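Local atomic coordinates of CBS domain-containing protein (Pyrococcus horikoshii, PDB entry 2YZQ), a protein that is of unknown function but carries four CBS domains and binds S-adenosylmethionine, and so may act as a sensor of this metabolite. Residues Y91-V96 with I106-D111; V170-E175 with R229-A234. One frame throughout, in Å; residues are numbered along the deposited sequence.

From the N terminus, interaction 1 comes first and closes a short loop: the chain turns back after strand 93-97, returns as strand 103-108, antiparallel to it, and runs straight into helix 109-117, all within one CBS repeat. In interaction 2, strand 169-174 meets the segment 229-234, which precedes helix 240-250, so the contact joins the third and fourth CBS repeats across 53 residues, many of them not modelled. The two contacts lie in series, neither nested nor crossed, and the centres of interactions 1 and 2 are 25 Å apart. Arg-92 of interaction 1 nevertheless reaches the last repeat through a salt bridge to Asp-270, its side chain about 7 Å from the S-adenosylmethionine held at interaction 2.

Interaction 1: residues Y91-V96 with I106-D111; sequences YRRVVV and ILTVGD
Val-94 and Leu-107 run alongside each other on one face of the sheet, with Val-94 CG2 3.5 Å from Leu-107 CB; that face meets Met-86 of helix 79-89, where branched apolar residues fill the core. Their backbones exchange two hydrogen bonds, Val-94 N to Leu-107 O at 2.8 Å and Leu-107 N to Val-94 O at 3.0 Å. On the other face Ile-106 sets CG1 anti to its carbonyl carbon, and a chi2 of -60° swings its end onto Val-95: Ile-106 CD1 lies 3.6 Å from Val-95 CG2. Beside them Arg-93 CB touches Thr-108 CG2. The Arg-92 chain runs across Val-109 and bends at chi3, with Val-109 CB under one guanidinium face, toward its rim; its charge is met by Asp-270. Arg-92 O also accepts from Val-109 N at 3.0 Å, fastening the first turn of the helix to the residue just before the strand. Thr-108 suits this junction because its hydroxyl OG1 accepts from Asp-111 N at 3.0 Å, while Asp-111 OD2 accepts from Thr-108 N at 2.9 Å, a capping box. The whole is an antiparallel beta hairpin, its strands at 162°, whose second strand passes directly into a capped helix, as in the CBS domain.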
ATOM      1  N   TYR A  91       6.081  -6.526   3.906  1.00 25.39           N
ATOM      2  CA  TYR A  91       6.111  -6.640   2.453  1.00 24.36           C
ATOM      3  C   TYR A  91       4.661  -6.612   1.967  1.00 22.54           C
ATOM      4  O   TYR A  91       3.779  -7.180   2.607  1.00 23.46           O
ATOM      5  CB  TYR A  91       6.810  -7.943   2.052  1.00 24.86           C
ATOM      6  CG  TYR A  91       7.290  -7.972   0.621  1.00 26.89           C
ATOM      7  CD1 TYR A  91       8.189  -7.017   0.143  1.00 26.61           C
ATOM      8  CD2 TYR A  91       6.848  -8.955  -0.260  1.00 25.32           C
ATOM      9  CE1 TYR A  91       8.631  -7.042  -1.179  1.00 29.03           C
ATOM     10  CE2 TYR A  91       7.281  -8.989  -1.578  1.00 27.89           C
ATOM     11  CZ  TYR A  91       8.169  -8.031  -2.033  1.00 28.68           C
ATOM     12  OH  TYR A  91       8.585  -8.067  -3.343  1.00 31.25           O
ATOM     13  N   ARG A  92       4.427  -5.958   0.834  1.00 21.81           N
ATOM     14  CA  ARG A  92       3.075  -5.792   0.303  1.00 20.55           C
ATOM     15  C   ARG A  92       2.489  -6.898  -0.562  1.00 21.81           C
ATOM     16  O   ARG A  92       1.443  -6.710  -1.183  1.00 20.11           O
ATOM     17  CB  ARG A  92       2.992  -4.465  -0.453  1.00 20.88           C
ATOM     18  CG  ARG A  92       3.256  -3.245   0.425  1.00 21.86           C
ATOM     19  CD  ARG A  92       3.267  -1.963  -0.400  1.00 20.47           C
ATOM     20  NE  ARG A  92       1.992  -1.721  -1.071  1.00 20.57           N
ATOM     21  CZ  ARG A  92       0.886  -1.309  -0.459  1.00 19.70           C
ATOM     22  NH1 ARG A  92       0.888  -1.084   0.853  1.00 16.95           N
ATOM     23  NH2 ARG A  92      -0.226  -1.125  -1.160  1.00 19.68           N
ATOM     24  N   ARG A  93       3.145  -8.046  -0.616  1.00 22.35           N
ATOM     25  CA  ARG A  93       2.602  -9.131  -1.416  1.00 23.14           C
ATOM     26  C   ARG A  93       3.145 -10.473  -0.989  1.00 22.37           C
ATOM     27  O   ARG A  93       4.177 -10.562  -0.327  1.00 21.36           O
ATOM     28  CB  ARG A  93       2.901  -8.905  -2.900  1.00 27.40           C
ATOM     29  CG  ARG A  93       4.365  -9.001  -3.268  1.00 30.36           C
ATOM     30  CD  ARG A  93       4.600  -8.529  -4.692  1.00 35.32           C
ATOM     31  NE  ARG A  93       4.198  -7.135  -4.874  1.00 38.06           N
ATOM     32  CZ  ARG A  93       4.737  -6.109  -4.221  1.00 40.09           C
ATOM     33  NH1 ARG A  93       5.705  -6.311  -3.339  1.00 41.35           N
ATOM     34  NH2 ARG A  93       4.304  -4.877  -4.447  1.00 42.06           N
ATOM     35  N   VAL A  94       2.418 -11.519  -1.361  1.00 19.77           N
ATOM     36  CA  VAL A  94       2.818 -12.878  -1.057  1.00 18.90           C
ATOM     37  C   VAL A  94       2.660 -13.682  -2.337  1.00 17.74           C
ATOM     38  O   VAL A  94       1.748 -13.439  -3.123  1.00 17.65           O
ATOM     39  CB  VAL A  94       1.937 -13.514   0.049  1.00 20.58           C
ATOM     40  CG1 VAL A  94       2.012 -12.674   1.320  1.00 20.41           C
ATOM     41  CG2 VAL A  94       0.495 -13.640  -0.425  1.00 21.21           C
ATOM     42  N   VAL A  95       3.572 -14.617  -2.562  1.00 16.48           N
ATOM     43  CA  VAL A  95       3.485 -15.460  -3.739  1.00 16.88           C
ATOM     44  C   VAL A  95       2.750 -16.712  -3.286  1.00 15.40           C
ATOM     45  O   VAL A  95       3.018 -17.241  -2.206  1.00 15.93           O
ATOM     46  CB  VAL A  95       4.885 -15.846  -4.277  1.00 18.38           C
ATOM     47  CG1 VAL A  95       4.744 -16.781  -5.481  1.00 18.78           C
ATOM     48  CG2 VAL A  95       5.648 -14.590  -4.679  1.00 20.68           C
ATOM     49  N   VAL A  96       1.801 -17.168  -4.098  1.00 14.44           N
ATOM     50  CA  VAL A  96       1.033 -18.360  -3.778  1.00 14.39           C
ATOM     51  C   VAL A  96       1.638 -19.501  -4.584  1.00 13.29           C
ATOM     52  O   VAL A  96       1.766 -19.402  -5.802  1.00 14.82           O
ATOM     53  CB  VAL A  96      -0.443 -18.197  -4.179  1.00 13.45           C
ATOM     54  CG1 VAL A  96      -1.254 -19.351  -3.629  1.00 14.99           C
ATOM     55  CG2 VAL A  96      -0.980 -16.858  -3.674  1.00 13.69           C
ATOM     56  N   ILE A 106      -0.542 -14.644  -7.127  1.00 15.22           N
ATOM     57  CA  ILE A 106       0.102 -13.562  -6.399  1.00 16.74           C
ATOM     58  C   ILE A 106      -1.006 -12.825  -5.658  1.00 15.03           C
ATOM     59  O   ILE A 106      -2.078 -12.575  -6.213  1.00 14.41           O
ATOM     60  CB  ILE A 106       0.823 -12.575  -7.344  1.00 18.10           C
ATOM     61  CG1 ILE A 106       2.010 -13.263  -8.021  1.00 23.10           C
ATOM     62  CG2 ILE A 106       1.301 -11.349  -6.555  1.00 20.86           C
ATOM     63  CD1 ILE A 106       3.060 -13.789  -7.055  1.00 26.99           C
ATOM     64  N   LEU A 107      -0.756 -12.497  -4.398  1.00 15.55           N
ATOM     65  CA  LEU A 107      -1.743 -11.794  -3.591  1.00 15.28           C
ATOM     66  C   LEU A 107      -1.106 -10.539  -3.018  1.00 15.49           C
ATOM     67  O   LEU A 107      -0.111 -10.618  -2.304  1.00 17.00           O
ATOM     68  CB  LEU A 107      -2.223 -12.686  -2.450  1.00 16.03           C
ATOM     69  CG  LEU A 107      -3.176 -12.043  -1.440  1.00 17.56           C
ATOM     70  CD1 LEU A 107      -4.519 -11.759  -2.106  1.00 17.21           C
ATOM     71  CD2 LEU A 107      -3.357 -12.969  -0.251  1.00 18.75           C
ATOM     72  N   THR A 108      -1.682  -9.386  -3.334  1.00 15.21           N
ATOM     73  CA  THR A 108      -1.147  -8.122  -2.840  1.00 15.77           C
ATOM     74  C   THR A 108      -2.070  -7.479  -1.821  1.00 15.51           C
ATOM     75  O   THR A 108      -3.209  -7.897  -1.641  1.00 13.55           O
ATOM     76  CB  THR A 108      -0.960  -7.102  -3.975  1.00 15.95           C
ATOM     77  OG1 THR A 108      -2.244  -6.659  -4.436  1.00 17.16           O
ATOM     78  CG2 THR A 108      -0.202  -7.726  -5.132  1.00 17.97           C
ATOM     79  N   VAL A 109      -1.560  -6.452  -1.151  1.00 15.74           N
ATOM     80  CA  VAL A 109      -2.360  -5.722  -0.182  1.00 15.85           C
ATOM     81  C   VAL A 109      -3.520  -5.104  -0.953  1.00 14.69           C
ATOM     82  O   VAL A 109      -4.654  -5.087  -0.477  1.00 14.89           O
ATOM     83  CB  VAL A 109      -1.541  -4.600   0.489  1.00 16.46           C
ATOM     84  CG1 VAL A 109      -2.460  -3.713   1.313  1.00 15.57           C
ATOM     85  CG2 VAL A 109      -0.466  -5.204   1.373  1.00 18.00           C
ATOM     86  N   GLY A 110      -3.220  -4.611  -2.151  1.00 15.63           N
ATOM     87  CA  GLY A 110      -4.242  -4.006  -2.989  1.00 14.66           C
ATOM     88  C   GLY A 110      -5.377  -4.974  -3.269  1.00 15.21           C
ATOM     89  O   GLY A 110      -6.549  -4.599  -3.220  1.00 15.38           O
ATOM     90  N   ASP A 111      -5.032  -6.226  -3.558  1.00 15.71           N
ATOM     91  CA  ASP A 111      -6.045  -7.238  -3.836  1.00 14.37           C
ATOM     92  C   ASP A 111      -6.959  -7.434  -2.636  1.00 14.30           C
ATOM     93  O   ASP A 111      -8.173  -7.562  -2.782  1.00 14.82           O
ATOM     94  CB  ASP A 111      -5.408  -8.589  -4.174  1.00 14.94           C
ATOM     95  CG  ASP A 111      -4.625  -8.570  -5.468  1.00 15.28           C
ATOM     96  OD1 ASP A 111      -5.055  -7.895  -6.427  1.00 16.85           O
ATOM     97  OD2 ASP A 111      -3.582  -9.256  -5.529  1.00 16.04           O
TER
HETATM   98  O   HOH W   1      -0.928  -3.555  -3.257  1.00 23.12           O

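Interaction 2: residues V170-E175 with R229-A234; sequences VGIVDE and RDVIVA. With SAM (S-adenosylmethionine), chain B.
Val-170 and Gly-171 pass beside Arg-229 and Val-231, and both face Val-162 on the neighbouring strand, a classic beta bulge. Val-170 O comes within 3.5 Å of Arg-229 O, two acceptors that do not bond. Gly-171 makes the shortest atom contact: with no side chain in the way, its CA receives Val-231 CG2 at 3.4 Å, and its backbone is nearly fully extended. Ile-172 touches the same methyl with its own CG2, but mainly serves the ligand. CG1 stands anti to the backbone N (chi1 -173°), which carries CD1 along the adenine to 3.6 Å from N7 of S-adenosylmethionine, while CG2 rests 3.6 Å from C4. Both methyls lie over one face of the base, and Val-231 CG1 approaches N1 from that side, so branched aliphatic residues suit the flat face of the base. Val-173 turns the other way, onto Leu-160 and Val-162. Asp-174 brings OD2 to 3.2 Å from C5' and 4.1 Å from the sulfonium SD, and OD1, bonded to Thr-176, lies by the ribose. Without the carboxylate, as with an alanine here, Thr-176 OG1 would probably lose this partner and the sulfonium this charge. Glu-175 pairs with Lys-51. Along the N1/N6 edge of the adenine, Ile-232 N donates to N1 of the ligand at 2.7 Å and Ile-232 O accepts from N6 at 3.1 Å. The chemistry implies shared labour: apolar side chains hold the base by its face, the backbone reads the donor-acceptor pattern of adenine, and the acid probably favours a cationic ligand.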
ATOM      1  N   VAL A 170      -4.451  20.493   4.867  1.00 12.76           N
ATOM      2  CA  VAL A 170      -4.843  21.230   3.661  1.00 13.63           C
ATOM      3  C   VAL A 170      -4.572  20.490   2.356  1.00 13.94           C
ATOM      4  O   VAL A 170      -4.975  20.946   1.287  1.00 14.92           O
ATOM      5  CB  VAL A 170      -4.145  22.613   3.567  1.00 13.60           C
ATOM      6  CG1 VAL A 170      -4.533  23.475   4.757  1.00 15.07           C
ATOM      7  CG2 VAL A 170      -2.636  22.444   3.475  1.00 14.80           C
ATOM      8  N   GLY A 171      -3.892  19.352   2.432  1.00 12.32           N
ATOM      9  CA  GLY A 171      -3.610  18.608   1.221  1.00 12.77           C
ATOM     10  C   GLY A 171      -2.917  17.294   1.501  1.00 11.92           C
ATOM     11  O   GLY A 171      -2.808  16.864   2.648  1.00 11.72           O
ATOM     12  N   ILE A 172      -2.457  16.653   0.438  1.00 11.54           N
ATOM     13  CA  ILE A 172      -1.764  15.384   0.572  1.00 11.95           C
ATOM     14  C   ILE A 172      -0.911  15.228  -0.678  1.00 13.27           C
ATOM     15  O   ILE A 172      -1.261  15.750  -1.734  1.00 11.51           O
ATOM     16  CB  ILE A 172      -2.792  14.231   0.740  1.00 12.32           C
ATOM     17  CG1 ILE A 172      -2.070  12.920   1.057  1.00 11.97           C
ATOM     18  CG2 ILE A 172      -3.679  14.126  -0.500  1.00 12.72           C
ATOM     19  CD1 ILE A 172      -2.954  11.910   1.763  1.00 12.86           C
ATOM     20  N   VAL A 173       0.215  14.534  -0.566  1.00 12.03           N
ATOM     21  CA  VAL A 173       1.095  14.371  -1.718  1.00 11.87           C
ATOM     22  C   VAL A 173       1.816  13.028  -1.731  1.00 13.06           C
ATOM     23  O   VAL A 173       2.168  12.501  -0.676  1.00 12.12           O
ATOM     24  CB  VAL A 173       2.158  15.510  -1.753  1.00 12.65           C
ATOM     25  CG1 VAL A 173       3.076  15.429  -0.522  1.00 12.94           C
ATOM     26  CG2 VAL A 173       2.977  15.428  -3.029  1.00 13.31           C
ATOM     27  N   ASP A 174       2.005  12.468  -2.925  1.00 12.17           N
ATOM     28  CA  ASP A 174       2.735  11.213  -3.061  1.00 12.66           C
ATOM     29  C   ASP A 174       3.665  11.275  -4.263  1.00 14.35           C
ATOM     30  O   ASP A 174       3.743  12.300  -4.948  1.00 13.89           O
ATOM     31  CB  ASP A 174       1.793   9.988  -3.111  1.00 12.91           C
ATOM     32  CG  ASP A 174       1.104   9.787  -4.450  1.00 14.25           C
ATOM     33  OD1 ASP A 174       1.320  10.568  -5.397  1.00 13.35           O
ATOM     34  OD2 ASP A 174       0.334   8.808  -4.544  1.00 14.34           O
ATOM     35  N   GLU A 175       4.393  10.190  -4.500  1.00 15.17           N
ATOM     36  CA  GLU A 175       5.363  10.132  -5.584  1.00 16.46           C
ATOM     37  C   GLU A 175       4.805  10.501  -6.956  1.00 15.58           C
ATOM     38  O   GLU A 175       5.451  11.216  -7.720  1.00 16.17           O
ATOM     39  CB  GLU A 175       5.987   8.733  -5.616  1.00 20.92           C
ATOM     40  CG  GLU A 175       7.060   8.519  -6.656  1.00 30.18           C
ATOM     41  CD  GLU A 175       7.718   7.160  -6.514  1.00 31.28           C
ATOM     42  OE1 GLU A 175       6.984   6.171  -6.293  1.00 34.60           O
ATOM     43  OE2 GLU A 175       8.961   7.079  -6.628  1.00 36.06           O
ATOM     44  N   ARG A 229      -5.283  18.987  -3.206  1.00 13.78           N
ATOM     45  CA  ARG A 229      -5.980  19.767  -2.185  1.00 16.61           C
ATOM     46  C   ARG A 229      -7.234  19.145  -1.588  1.00 15.68           C
ATOM     47  O   ARG A 229      -7.551  19.389  -0.419  1.00 16.18           O
ATOM     48  CB  ARG A 229      -6.299  21.159  -2.736  1.00 18.67           C
ATOM     49  CG  ARG A 229      -5.046  21.971  -3.019  1.00 22.42           C
ATOM     50  CD  ARG A 229      -5.354  23.307  -3.668  1.00 26.87           C
ATOM     51  NE  ARG A 229      -4.120  24.021  -3.986  1.00 30.29           N
ATOM     52  CZ  ARG A 229      -3.353  24.625  -3.086  1.00 32.96           C
ATOM     53  NH1 ARG A 229      -3.695  24.611  -1.803  1.00 35.68           N
ATOM     54  NH2 ARG A 229      -2.237  25.234  -3.465  1.00 33.71           N
ATOM     55  N   ASP A 230      -7.949  18.345  -2.372  1.00 14.26           N
ATOM     56  CA  ASP A 230      -9.157  17.708  -1.865  1.00 14.35           C
ATOM     57  C   ASP A 230      -8.779  16.360  -1.279  1.00 14.02           C
ATOM     58  O   ASP A 230      -8.650  15.370  -1.997  1.00 15.43           O
ATOM     59  CB  ASP A 230     -10.189  17.533  -2.979  1.00 17.97           C
ATOM     60  CG  ASP A 230     -11.499  16.967  -2.467  1.00 21.89           C
ATOM     61  OD1 ASP A 230     -11.862  17.272  -1.312  1.00 25.48           O
ATOM     62  OD2 ASP A 230     -12.170  16.229  -3.215  1.00 28.81           O
ATOM     63  N   VAL A 231      -8.606  16.333   0.036  1.00 13.50           N
ATOM     64  CA  VAL A 231      -8.199  15.118   0.727  1.00 12.74           C
ATOM     65  C   VAL A 231      -9.367  14.234   1.150  1.00 12.09           C
ATOM     66  O   VAL A 231     -10.346  14.703   1.749  1.00 13.31           O
ATOM     67  CB  VAL A 231      -7.359  15.468   1.977  1.00 13.08           C
ATOM     68  CG1 VAL A 231      -6.668  14.226   2.508  1.00 13.06           C
ATOM     69  CG2 VAL A 231      -6.330  16.537   1.629  1.00 13.75           C
ATOM     70  N   ILE A 232      -9.263  12.954   0.804  1.00 11.52           N
ATOM     71  CA  ILE A 232     -10.266  11.963   1.159  1.00 12.23           C
ATOM     72  C   ILE A 232      -9.867  11.488   2.550  1.00 12.25           C
ATOM     73  O   ILE A 232      -8.787  10.916   2.723  1.00 12.40           O
ATOM     74  CB  ILE A 232     -10.235  10.774   0.189  1.00 12.78           C
ATOM     75  CG1 ILE A 232     -10.422  11.275  -1.246  1.00 15.00           C
ATOM     76  CG2 ILE A 232     -11.312   9.772   0.573  1.00 13.23           C
ATOM     77  CD1 ILE A 232     -11.694  12.074  -1.454  1.00 16.03           C
ATOM     78  N   VAL A 233     -10.735  11.723   3.529  1.00 12.55           N
ATOM     79  CA  VAL A 233     -10.436  11.380   4.918  1.00 12.12           C
ATOM     80  C   VAL A 233     -11.293  10.308   5.563  1.00 12.33           C
ATOM     81  O   VAL A 233     -12.341   9.915   5.048  1.00 13.92           O
ATOM     82  CB  VAL A 233     -10.531  12.641   5.828  1.00 10.82           C
ATOM     83  CG1 VAL A 233      -9.617  13.731   5.319  1.00 12.93           C
ATOM     84  CG2 VAL A 233     -11.965  13.156   5.865  1.00 14.45           C
ATOM     85  N   ALA A 234     -10.818   9.845   6.716  1.00 13.23           N
ATOM     86  CA  ALA A 234     -11.505   8.850   7.521  1.00 12.82           C
ATOM     87  C   ALA A 234     -11.569   9.396   8.943  1.00 12.66           C
ATOM     88  O   ALA A 234     -10.962  10.422   9.249  1.00 13.24           O
ATOM     89  CB  ALA A 234     -10.734   7.531   7.506  1.00 11.99           C
TER
HETATM   90  N   SAM B6075       0.584   4.156  -5.822  1.00 21.74           N
HETATM   91  CA  SAM B6075      -0.429   4.601  -6.791  1.00 22.95           C
HETATM   92  C   SAM B6075       0.212   4.787  -8.155  1.00 22.98           C
HETATM   93  O   SAM B6075      -0.488   4.892  -9.150  1.00 26.70           O
HETATM   94  OXT SAM B6075       1.424   4.832  -8.263  1.00 24.18           O
HETATM   95  CB  SAM B6075      -1.041   5.921  -6.303  1.00 20.96           C
HETATM   96  CG  SAM B6075      -2.385   6.159  -6.994  1.00 19.17           C
HETATM   97  SD  SAM B6075      -3.248   7.560  -6.222  1.00 16.27           S
HETATM   98  CE  SAM B6075      -4.618   7.741  -7.414  1.00 17.89           C
HETATM   99  C5' SAM B6075      -2.185   8.992  -6.514  1.00 14.16           C
HETATM  100  C4' SAM B6075      -2.992  10.272  -6.289  1.00 13.73           C
HETATM  101  O4' SAM B6075      -3.870  10.104  -5.149  1.00 14.03           O
HETATM  102  C3' SAM B6075      -2.083  11.472  -5.991  1.00 13.44           C
HETATM  103  O3' SAM B6075      -2.554  12.619  -6.717  1.00 14.10           O
HETATM  104  C2' SAM B6075      -2.230  11.646  -4.473  1.00 12.85           C
HETATM  105  O2' SAM B6075      -1.941  12.986  -4.062  1.00 12.71           O
HETATM  106  C1' SAM B6075      -3.698  11.237  -4.284  1.00 12.48           C
HETATM  107  N9  SAM B6075      -4.022  10.850  -2.909  1.00 12.40           N
HETATM  108  C8  SAM B6075      -3.362   9.965  -2.087  1.00 13.61           C
HETATM  109  N7  SAM B6075      -4.045   9.801  -0.984  1.00 11.74           N
HETATM  110  C5  SAM B6075      -5.098  10.662  -0.987  1.00 12.07           C
HETATM  111  C6  SAM B6075      -6.127  11.021  -0.071  1.00 12.08           C
HETATM  112  N6  SAM B6075      -6.195  10.447   1.182  1.00 12.11           N
HETATM  113  N1  SAM B6075      -7.042  11.940  -0.445  1.00 12.47           N
HETATM  114  C2  SAM B6075      -6.977  12.561  -1.628  1.00 12.99           C
HETATM  115  N3  SAM B6075      -6.053  12.235  -2.528  1.00 10.75           N
HETATM  116  C4  SAM B6075      -5.091  11.325  -2.238  1.00 11.23           C